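Local coordinates for protein kallistatin (Homo sapiens, PDB 6F4V) that inhibits tissue kallikrein as a secreted serpin, forming a stable equimolar complex with the protease upon cleavage at its reactive site, at residues V197-L210 with L259-P273. Residues are numbered along the deposited sequence; the frame is centred on the assembly and turned at random.
Sequences VPMMLQDQEHHWYL and LRKRNFYKKLELHLP
The indole of W208 is held between two parts of 259-273: on one face lies L259 O, towards the rim; over the opposite face comes Y265, its CB 3.8 Å from the centroid of the six-membered ring and its CD1 3.3 Å from W208 NE1. K261 O sits at the indole edge. Y265 meets W208 on one side and H206 CB on the other, joining three rings in an aromatic cluster, with planes oblique at 42° to W208 and 45° to H206. The H206 ring lies flat over K267 N. On the Y209 ring, L268 CD1 covers one face, K266 O meets the edge, and Y209 OH donates to K267 O at 2.8 Å; chi1 67° sets CG between the backbone N and the carbonyl carbon and turns the phenol back over K266-L268. L201 CD1 makes a CH-pi contact over the H271 ring face, 3.7 Å from its centroid, while H271 NE2 hydrogen-bonds the anti lone pair of E269 OE2, nearly in the ring plane, at 2.6 Å.

Two antiparallel ladders are offset by one residue; between them a water bridges E205 N and L268 O. M199-Q202/L270-P273 fits serpin sheet C and H206-W208/Y265-K267 sheet B, so both segments cross between the sheets together; F264 borders the bound sulfated glycan.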
ATOM      1  N   VAL A 197      24.506  -1.363  -7.895  1.00 36.01           N
ATOM      2  CA  VAL A 197      23.303  -2.203  -7.856  1.00 35.22           C
ATOM      3  C   VAL A 197      23.331  -3.170  -9.018  1.00 34.06           C
ATOM      4  O   VAL A 197      23.815  -2.810 -10.089  1.00 32.10           O
ATOM      5  CB  VAL A 197      21.994  -1.367  -7.915  1.00 35.23           C
ATOM      6  CG1 VAL A 197      22.023  -0.267  -6.888  1.00 37.18           C
ATOM      7  CG2 VAL A 197      21.767  -0.745  -9.280  1.00 34.13           C
ATOM      8  N   PRO A 198      22.783  -4.382  -8.826  1.00 33.68           N
ATOM      9  CA  PRO A 198      22.565  -5.232  -9.998  1.00 33.61           C
ATOM     10  C   PRO A 198      21.538  -4.581 -10.923  1.00 32.51           C
ATOM     11  O   PRO A 198      20.432  -4.278 -10.484  1.00 32.36           O
ATOM     12  CB  PRO A 198      22.043  -6.555  -9.424  1.00 34.24           C
ATOM     13  CG  PRO A 198      22.044  -6.431  -7.955  1.00 35.19           C
ATOM     14  CD  PRO A 198      22.398  -5.031  -7.560  1.00 35.35           C
ATOM     15  N   MET A 199      21.945  -4.306 -12.145  1.00 31.38           N
ATOM     16  CA  MET A 199      21.120  -3.685 -13.145  1.00 31.19           C
ATOM     17  C   MET A 199      20.679  -4.712 -14.167  1.00 31.15           C
ATOM     18  O   MET A 199      21.503  -5.323 -14.864  1.00 31.98           O
ATOM     19  CB  MET A 199      21.881  -2.531 -13.814  1.00 30.63           C
ATOM     20  CG  MET A 199      21.009  -1.619 -14.673  1.00 30.77           C
ATOM     21  SD  MET A 199      19.857  -0.596 -13.700  1.00 30.28           S
ATOM     22  CE  MET A 199      20.968   0.594 -12.992  1.00 31.48           C
ATOM     23  N   MET A 200      19.370  -4.903 -14.248  1.00 29.25           N
ATOM     24  CA  MET A 200      18.770  -5.778 -15.245  1.00 29.87           C
ATOM     25  C   MET A 200      18.736  -5.038 -16.550  1.00 29.90           C
ATOM     26  O   MET A 200      18.664  -3.806 -16.561  1.00 30.23           O
ATOM     27  CB  MET A 200      17.333  -6.194 -14.839  1.00 28.87           C
ATOM     28  CG  MET A 200      17.280  -6.661 -13.413  1.00 28.72           C
ATOM     29  SD  MET A 200      15.711  -7.317 -12.907  1.00 29.07           S
ATOM     30  CE  MET A 200      14.732  -5.790 -12.934  1.00 28.55           C
ATOM     31  N   LEU A 201      18.763  -5.782 -17.646  1.00 31.37           N
ATOM     32  CA  LEU A 201      18.752  -5.197 -18.987  1.00 32.44           C
ATOM     33  C   LEU A 201      17.888  -6.027 -19.938  1.00 32.74           C
ATOM     34  O   LEU A 201      18.029  -7.237 -20.005  1.00 33.83           O
ATOM     35  CB  LEU A 201      20.182  -5.121 -19.528  1.00 34.47           C
ATOM     36  CG  LEU A 201      20.347  -4.701 -20.996  1.00 35.02           C
ATOM     37  CD1 LEU A 201      19.791  -3.309 -21.197  1.00 35.20           C
ATOM     38  CD2 LEU A 201      21.814  -4.784 -21.408  1.00 36.70           C
ATOM     39  N   GLN A 202      16.975  -5.368 -20.644  1.00 33.63           N
ATOM     40  CA  GLN A 202      16.315  -5.931 -21.805  1.00 34.88           C
ATOM     41  C   GLN A 202      16.299  -4.872 -22.882  1.00 35.75           C
ATOM     42  O   GLN A 202      16.156  -3.707 -22.585  1.00 34.77           O
ATOM     43  CB  GLN A 202      14.896  -6.478 -21.525  1.00 35.44           C
ATOM     44  CG  GLN A 202      13.874  -5.512 -20.993  1.00 35.30           C
ATOM     45  CD  GLN A 202      12.520  -6.151 -20.831  1.00 36.12           C
ATOM     46  OE1 GLN A 202      11.807  -6.356 -21.813  1.00 37.86           O
ATOM     47  NE2 GLN A 202      12.145  -6.461 -19.592  1.00 35.41           N
ATOM     48  N   ASP A 203      16.489  -5.295 -24.135  1.00 37.37           N
ATOM     49  CA  ASP A 203      16.519  -4.369 -25.271  1.00 38.40           C
ATOM     50  C   ASP A 203      15.851  -4.863 -26.567  1.00 39.82           C
ATOM     51  O   ASP A 203      15.947  -4.185 -27.595  1.00 41.35           O
ATOM     52  CB  ASP A 203      17.947  -3.931 -25.533  1.00 39.09           C
ATOM     53  CG  ASP A 203      18.882  -5.104 -25.847  1.00 40.21           C
ATOM     54  OD1 ASP A 203      18.417  -6.239 -26.065  1.00 40.72           O
ATOM     55  OD2 ASP A 203      20.099  -4.892 -25.841  1.00 42.10           O
ATOM     56  N   GLN A 204      15.144  -5.985 -26.523  1.00 41.03           N
ATOM     57  CA  GLN A 204      14.493  -6.511 -27.731  1.00 43.60           C
ATOM     58  C   GLN A 204      12.997  -6.260 -27.765  1.00 43.39           C
ATOM     59  O   GLN A 204      12.372  -6.433 -28.817  1.00 44.62           O
ATOM     60  CB  GLN A 204      14.791  -8.014 -27.911  1.00 45.84           C
ATOM     61  CG  GLN A 204      16.258  -8.436 -27.736  1.00 48.19           C
ATOM     62  CD  GLN A 204      17.222  -7.884 -28.777  0.60 49.18           C
ATOM     63  OE1 GLN A 204      17.930  -8.647 -29.422  0.69 53.00           O
ATOM     64  NE2 GLN A 204      17.281  -6.568 -28.924  0.50 49.92           N
ATOM     65  N   GLU A 205      12.416  -5.829 -26.641  1.00 41.55           N
ATOM     66  CA  GLU A 205      10.969  -5.740 -26.528  1.00 40.65           C
ATOM     67  C   GLU A 205      10.472  -4.323 -26.770  1.00 37.29           C
ATOM     68  O   GLU A 205      11.204  -3.367 -26.565  1.00 35.60           O
ATOM     69  CB  GLU A 205      10.531  -6.160 -25.137  1.00 43.60           C
ATOM     70  CG  GLU A 205      10.927  -7.569 -24.758  1.00 46.72           C
ATOM     71  CD  GLU A 205      10.250  -8.595 -25.632  1.00 49.53           C
ATOM     72  OE1 GLU A 205       9.000  -8.597 -25.683  1.00 53.34           O
ATOM     73  OE2 GLU A 205      10.973  -9.381 -26.273  1.00 55.21           O
ATOM     74  N   HIS A 206       9.225  -4.215 -27.221  1.00 35.71           N
ATOM     75  CA  HIS A 206       8.504  -2.938 -27.194  1.00 35.49           C
ATOM     76  C   HIS A 206       7.977  -2.741 -25.785  1.00 32.17           C
ATOM     77  O   HIS A 206       7.593  -3.701 -25.140  1.00 31.18           O
ATOM     78  CB  HIS A 206       7.344  -2.920 -28.175  1.00 36.43           C
ATOM     79  CG  HIS A 206       7.753  -2.646 -29.594  1.00 40.69           C
ATOM     80  ND1 HIS A 206       8.803  -3.295 -30.205  1.00 42.75           N
ATOM     81  CD2 HIS A 206       7.251  -1.788 -30.519  1.00 41.99           C
ATOM     82  CE1 HIS A 206       8.944  -2.837 -31.439  1.00 43.46           C
ATOM     83  NE2 HIS A 206       8.010  -1.927 -31.656  1.00 43.64           N
ATOM     84  N   HIS A 207       7.959  -1.491 -25.335  1.00 31.40           N
ATOM     85  CA  HIS A 207       7.399  -1.118 -24.041  1.00 30.00           C
ATOM     86  C   HIS A 207       6.533   0.123 -24.163  1.00 29.86           C
ATOM     87  O   HIS A 207       6.678   0.885 -25.126  1.00 29.14           O
ATOM     88  CB  HIS A 207       8.556  -0.839 -23.079  1.00 29.83           C
ATOM     89  CG  HIS A 207       9.156  -2.073 -22.507  1.00 30.45           C
ATOM     90  ND1 HIS A 207       8.606  -2.729 -21.427  1.00 31.80           N
ATOM     91  CD2 HIS A 207      10.232  -2.799 -22.892  1.00 30.98           C
ATOM     92  CE1 HIS A 207       9.334  -3.795 -21.156  1.00 31.73           C
ATOM     93  NE2 HIS A 207      10.329  -3.857 -22.025  1.00 32.78           N
ATOM     94  N   TRP A 208       5.650   0.325 -23.172  1.00 29.37           N
ATOM     95  CA  TRP A 208       4.784   1.489 -23.096  1.00 28.99           C
ATOM     96  C   TRP A 208       5.528   2.514 -22.277  1.00 28.63           C
ATOM     97  O   TRP A 208       5.714   2.312 -21.059  1.00 26.68           O
ATOM     98  CB  TRP A 208       3.466   1.126 -22.416  1.00 30.89           C
ATOM     99  CG  TRP A 208       2.633   0.224 -23.204  1.00 31.96           C
ATOM    100  CD1 TRP A 208       2.554  -1.139 -23.108  1.00 33.62           C
ATOM    101  CD2 TRP A 208       1.723   0.611 -24.219  1.00 34.12           C
ATOM    102  NE1 TRP A 208       1.635  -1.622 -24.013  1.00 34.59           N
ATOM    103  CE2 TRP A 208       1.109  -0.564 -24.706  1.00 36.02           C
ATOM    104  CE3 TRP A 208       1.357   1.843 -24.764  1.00 35.60           C
ATOM    105  CZ2 TRP A 208       0.151  -0.540 -25.740  1.00 38.24           C
ATOM    106  CZ3 TRP A 208       0.393   1.862 -25.783  1.00 37.56           C
ATOM    107  CH2 TRP A 208      -0.202   0.689 -26.238  1.00 37.21           C
ATOM    108  N   TYR A 209       6.021   3.572 -22.925  1.00 27.16           N
ATOM    109  CA  TYR A 209       6.727   4.639 -22.208  1.00 27.93           C
ATOM    110  C   TYR A 209       6.617   5.981 -22.912  1.00 28.30           C
ATOM    111  O   TYR A 209       6.324   6.052 -24.103  1.00 27.10           O
ATOM    112  CB  TYR A 209       8.212   4.285 -21.962  1.00 28.11           C
ATOM    113  CG  TYR A 209       9.050   4.209 -23.235  1.00 29.87           C
ATOM    114  CD1 TYR A 209       8.952   3.112 -24.087  1.00 30.29           C
ATOM    115  CD2 TYR A 209       9.929   5.242 -23.580  1.00 30.42           C
ATOM    116  CE1 TYR A 209       9.707   3.041 -25.249  1.00 31.17           C
ATOM    117  CE2 TYR A 209      10.683   5.188 -24.744  1.00 31.00           C
ATOM    118  CZ  TYR A 209      10.561   4.076 -25.575  1.00 31.93           C
ATOM    119  OH  TYR A 209      11.316   3.994 -26.712  1.00 34.64           O
ATOM    120  N   LEU A 210       6.818   7.045 -22.137  1.00 29.07           N
ATOM    121  CA  LEU A 210       6.813   8.396 -22.674  1.00 29.55           C
ATOM    122  C   LEU A 210       7.834   9.241 -21.956  1.00 30.64           C
ATOM    123  O   LEU A 210       8.195   8.966 -20.787  1.00 28.25           O
ATOM    124  CB  LEU A 210       5.433   9.025 -22.558  1.00 30.64           C
ATOM    125  CG  LEU A 210       4.828   9.158 -21.164  1.00 30.82           C
ATOM    126  CD1 LEU A 210       5.278  10.395 -20.391  1.00 31.52           C
ATOM    127  CD2 LEU A 210       3.309   9.148 -21.305  1.00 31.95           C
ATOM    128  N   LEU A 259      -0.525   6.468 -22.235  1.00 27.21           N
ATOM    129  CA  LEU A 259       0.025   5.161 -22.557  1.00 28.43           C
ATOM    130  C   LEU A 259      -1.024   4.138 -23.027  1.00 29.61           C
ATOM    131  O   LEU A 259      -0.811   2.948 -22.914  1.00 32.15           O
ATOM    132  CB  LEU A 259       0.831   4.620 -21.390  1.00 27.05           C
ATOM    133  CG  LEU A 259       2.046   5.474 -21.081  1.00 26.88           C
ATOM    134  CD1 LEU A 259       2.721   4.989 -19.807  1.00 27.64           C
ATOM    135  CD2 LEU A 259       3.056   5.550 -22.228  1.00 27.25           C
ATOM    136  N   ARG A 260      -2.153   4.596 -23.518  1.00 31.56           N
ATOM    137  CA  ARG A 260      -3.115   3.732 -24.215  1.00 34.39           C
ATOM    138  C   ARG A 260      -3.065   3.968 -25.727  1.00 35.53           C
ATOM    139  O   ARG A 260      -3.877   3.381 -26.443  1.00 36.65           O
ATOM    140  CB  ARG A 260      -4.522   3.999 -23.699  1.00 36.43           C
ATOM    141  CG  ARG A 260      -4.740   3.482 -22.294  1.00 38.63           C
ATOM    142  CD  ARG A 260      -6.092   3.905 -21.752  1.00 41.99           C
ATOM    143  NE  ARG A 260      -7.207   3.119 -22.300  1.00 46.27           N
ATOM    144  CZ  ARG A 260      -8.098   3.538 -23.218  1.00 52.06           C
ATOM    145  NH1 ARG A 260      -8.041   4.754 -23.775  1.00 55.30           N
ATOM    146  NH2 ARG A 260      -9.059   2.714 -23.616  1.00 53.91           N
ATOM    147  N   LYS A 261      -2.156   4.836 -26.196  1.00 35.19           N
ATOM    148  CA  LYS A 261      -2.030   5.182 -27.616  1.00 37.03           C
ATOM    149  C   LYS A 261      -0.789   4.514 -28.110  1.00 35.87           C
ATOM    150  O   LYS A 261       0.291   4.689 -27.528  1.00 32.33           O
ATOM    151  CB  LYS A 261      -1.875   6.683 -27.832  1.00 41.37           C
ATOM    152  CG  LYS A 261      -3.055   7.533 -27.390  1.00 45.23           C
ATOM    153  CD  LYS A 261      -4.005   7.820 -28.546  1.00 50.06           C
ATOM    154  CE  LYS A 261      -4.909   9.019 -28.273  1.00 52.48           C
ATOM    155  NZ  LYS A 261      -6.136   8.603 -27.541  1.00 54.65           N
ATOM    156  N   ARG A 262      -0.925   3.775 -29.218  1.00 35.79           N
ATOM    157  CA  ARG A 262       0.144   2.936 -29.696  1.00 37.09           C
ATOM    158  C   ARG A 262       1.383   3.681 -30.137  1.00 34.74           C
ATOM    159  O   ARG A 262       2.441   3.098 -30.152  1.00 33.91           O
ATOM    160  CB  ARG A 262      -0.344   1.987 -30.828  1.00 41.32           C
ATOM    161  CG  ARG A 262       0.034   0.526 -30.609  1.00 44.63           C
ATOM    162  CD  ARG A 262       0.705  -0.133 -31.818  1.00 48.28           C
ATOM    163  NE  ARG A 262       0.378   0.487 -33.125  0.50 49.75           N
ATOM    164  CZ  ARG A 262      -0.483   0.036 -34.051  0.50 51.89           C
ATOM    165  NH1 ARG A 262      -1.191  -1.093 -33.918  0.50 50.42           N
ATOM    166  NH2 ARG A 262      -0.631   0.751 -35.159  0.50 53.40           N
ATOM    167  N   ASN A 263       1.308   4.974 -30.422  1.00 36.36           N
ATOM    168  CA  ASN A 263       2.540   5.740 -30.642  1.00 38.32           C
ATOM    169  C   ASN A 263       3.475   5.820 -29.428  1.00 36.81           C
ATOM    170  O   ASN A 263       4.634   6.193 -29.585  1.00 35.70           O
ATOM    171  CB  ASN A 263       2.272   7.129 -31.204  1.00 42.94           C
ATOM    172  CG  ASN A 263       1.888   8.109 -30.164  1.00 46.32           C
ATOM    173  OD1 ASN A 263       2.712   8.940 -29.746  1.00 51.48           O
ATOM    174  ND2 ASN A 263       0.634   8.033 -29.707  1.00 50.55           N
ATOM    175  N   PHE A 264       2.993   5.444 -28.235  1.00 34.18           N
ATOM    176  CA  PHE A 264       3.871   5.324 -27.068  1.00 33.81           C
ATOM    177  C   PHE A 264       4.303   3.884 -26.780  1.00 34.18           C
ATOM    178  O   PHE A 264       4.861   3.602 -25.729  1.00 33.53           O
ATOM    179  CB  PHE A 264       3.212   6.014 -25.862  1.00 33.49           C
ATOM    180  CG  PHE A 264       3.098   7.506 -26.029  1.00 34.38           C
ATOM    181  CD1 PHE A 264       4.232   8.306 -25.975  1.00 36.71           C
ATOM    182  CD2 PHE A 264       1.878   8.113 -26.246  1.00 35.66           C
ATOM    183  CE1 PHE A 264       4.140   9.689 -26.146  1.00 37.29           C
ATOM    184  CE2 PHE A 264       1.774   9.490 -26.421  1.00 36.72           C
ATOM    185  CZ  PHE A 264       2.909  10.283 -26.359  1.00 37.32           C
ATOM    186  N   TYR A 265       4.101   2.979 -27.742  1.00 33.77           N
ATOM    187  CA  TYR A 265       4.560   1.602 -27.642  1.00 33.45           C
ATOM    188  C   TYR A 265       5.684   1.445 -28.641  1.00 34.49           C
ATOM    189  O   TYR A 265       5.441   1.349 -29.839  1.00 34.75           O
ATOM    190  CB  TYR A 265       3.409   0.653 -27.918  1.00 33.39           C
ATOM    191  CG  TYR A 265       3.697  -0.811 -27.725  1.00 33.88           C
ATOM    192  CD1 TYR A 265       3.861  -1.343 -26.445  1.00 33.76           C
ATOM    193  CD2 TYR A 265       3.746  -1.692 -28.825  1.00 35.09           C
ATOM    194  CE1 TYR A 265       4.098  -2.696 -26.254  1.00 34.16           C
ATOM    195  CE2 TYR A 265       3.980  -3.052 -28.646  1.00 35.73           C
ATOM    196  CZ  TYR A 265       4.154  -3.547 -27.351  1.00 35.42           C
ATOM    197  OH  TYR A 265       4.385  -4.875 -27.150  1.00 35.11           O
ATOM    198  N   LYS A 266       6.912   1.473 -28.140  1.00 34.95           N
ATOM    199  CA  LYS A 266       8.110   1.524 -28.975  1.00 36.87           C
ATOM    200  C   LYS A 266       9.159   0.578 -28.431  1.00 37.62           C
ATOM    201  O   LYS A 266       9.123   0.206 -27.243  1.00 34.84           O
ATOM    202  CB  LYS A 266       8.697   2.936 -28.992  1.00 39.06           C
ATOM    203  CG  LYS A 266       7.796   4.020 -29.586  1.00 41.56           C
ATOM    204  CD  LYS A 266       7.680   3.863 -31.103  1.00 45.01           C
ATOM    205  CE  LYS A 266       6.693   4.854 -31.712  1.00 47.51           C
ATOM    206  NZ  LYS A 266       7.055   6.248 -31.344  1.00 47.97           N
ATOM    207  N   LYS A 267      10.128   0.221 -29.283  1.00 37.80           N
ATOM    208  CA  LYS A 267      11.298  -0.525 -28.816  1.00 38.69           C
ATOM    209  C   LYS A 267      12.001   0.313 -27.746  1.00 35.87           C
ATOM    210  O   LYS A 267      12.019   1.552 -27.787  1.00 36.13           O
ATOM    211  CB  LYS A 267      12.267  -0.946 -29.949  1.00 43.02           C
ATOM    212  CG  LYS A 267      13.289  -1.993 -29.481  1.00 45.91           C
ATOM    213  CD  LYS A 267      14.112  -2.650 -30.603  1.00 50.17           C
ATOM    214  CE  LYS A 267      13.571  -4.027 -31.004  1.00 52.67           C
ATOM    215  NZ  LYS A 267      14.546  -4.845 -31.796  1.00 55.88           N
ATOM    216  N   LEU A 268      12.481  -0.380 -26.727  1.00 34.17           N
ATOM    217  CA  LEU A 268      13.133   0.266 -25.618  1.00 33.44           C
ATOM    218  C   LEU A 268      14.338  -0.522 -25.158  1.00 33.34           C
ATOM    219  O   LEU A 268      14.255  -1.729 -24.951  1.00 35.25           O
ATOM    220  CB  LEU A 268      12.164   0.380 -24.457  1.00 31.97           C
ATOM    221  CG  LEU A 268      12.679   0.997 -23.168  1.00 30.93           C
ATOM    222  CD1 LEU A 268      12.975   2.452 -23.393  1.00 31.62           C
ATOM    223  CD2 LEU A 268      11.648   0.858 -22.050  1.00 31.03           C
ATOM    224  N   GLU A 269      15.425   0.189 -24.925  1.00 33.03           N
ATOM    225  CA  GLU A 269      16.536  -0.344 -24.169  1.00 34.67           C
ATOM    226  C   GLU A 269      16.305   0.060 -22.713  1.00 32.42           C
ATOM    227  O   GLU A 269      16.360   1.239 -22.402  1.00 32.55           O
ATOM    228  CB  GLU A 269      17.847   0.231 -24.691  1.00 35.51           C
ATOM    229  CG  GLU A 269      19.092  -0.314 -24.017  1.00 38.19           C
ATOM    230  CD  GLU A 269      20.315   0.541 -24.354  1.00 40.89           C
ATOM    231  OE1 GLU A 269      20.409   0.973 -25.520  1.00 43.74           O
ATOM    232  OE2 GLU A 269      21.151   0.827 -23.469  1.00 41.25           O
ATOM    233  N   LEU A 270      16.043  -0.924 -21.855  1.00 31.46           N
ATOM    234  CA  LEU A 270      15.579  -0.691 -20.480  1.00 29.91           C
ATOM    235  C   LEU A 270      16.586  -1.244 -19.495  1.00 29.08           C
ATOM    236  O   LEU A 270      16.884  -2.432 -19.520  1.00 29.98           O
ATOM    237  CB  LEU A 270      14.223  -1.381 -20.264  1.00 29.31           C
ATOM    238  CG  LEU A 270      13.654  -1.376 -18.849  1.00 28.77           C
ATOM    239  CD1 LEU A 270      13.508   0.045 -18.329  1.00 28.82           C
ATOM    240  CD2 LEU A 270      12.315  -2.075 -18.846  1.00 28.59           C
ATOM    241  N   HIS A 271      17.115  -0.382 -18.648  1.00 29.06           N
ATOM    242  CA  HIS A 271      17.990  -0.777 -17.562  1.00 29.67           C
ATOM    243  C   HIS A 271      17.227  -0.511 -16.294  1.00 28.49           C
ATOM    244  O   HIS A 271      16.865   0.639 -16.037  1.00 26.83           O
ATOM    245  CB  HIS A 271      19.273   0.064 -17.551  1.00 31.15           C
ATOM    246  CG  HIS A 271      20.015   0.057 -18.852  1.00 33.54           C
ATOM    247  ND1 HIS A 271      21.229  -0.580 -19.018  1.00 36.49           N
ATOM    248  CD2 HIS A 271      19.720   0.623 -20.046  1.00 34.60           C
ATOM    249  CE1 HIS A 271      21.642  -0.412 -20.266  1.00 36.78           C
ATOM    250  NE2 HIS A 271      20.748   0.327 -20.904  1.00 35.62           N
ATOM    251  N   LEU A 272      16.991  -1.550 -15.500  1.00 27.55           N
ATOM    252  CA  LEU A 272      16.141  -1.446 -14.322  1.00 27.63           C
ATOM    253  C   LEU A 272      16.799  -2.230 -13.221  1.00 28.07           C
ATOM    254  O   LEU A 272      17.188  -3.373 -13.457  1.00 28.69           O
ATOM    255  CB  LEU A 272      14.752  -1.977 -14.619  1.00 27.96           C
ATOM    256  CG  LEU A 272      13.684  -1.900 -13.502  1.00 28.66           C
ATOM    257  CD1 LEU A 272      13.284  -0.455 -13.219  1.00 28.64           C
ATOM    258  CD2 LEU A 272      12.460  -2.731 -13.892  1.00 28.60           C
ATOM    259  N   PRO A 273      16.963  -1.637 -12.027  1.00 28.00           N
ATOM    260  CA  PRO A 273      17.664  -2.421 -11.031  1.00 28.39           C
ATOM    261  C   PRO A 273      16.857  -3.583 -10.512  1.00 28.27           C
ATOM    262  O   PRO A 273      15.615  -3.533 -10.472  1.00 25.96           O
ATOM    263  CB  PRO A 273      17.959  -1.426  -9.896  1.00 29.43           C
ATOM    264  CG  PRO A 273      17.550  -0.085 -10.396  1.00 29.83           C
ATOM    265  CD  PRO A 273      16.643  -0.282 -11.550  1.00 28.81           C
TER
HETATM  266  O   HOH W   1      13.219  -4.162 -24.224  1.00 36.82           O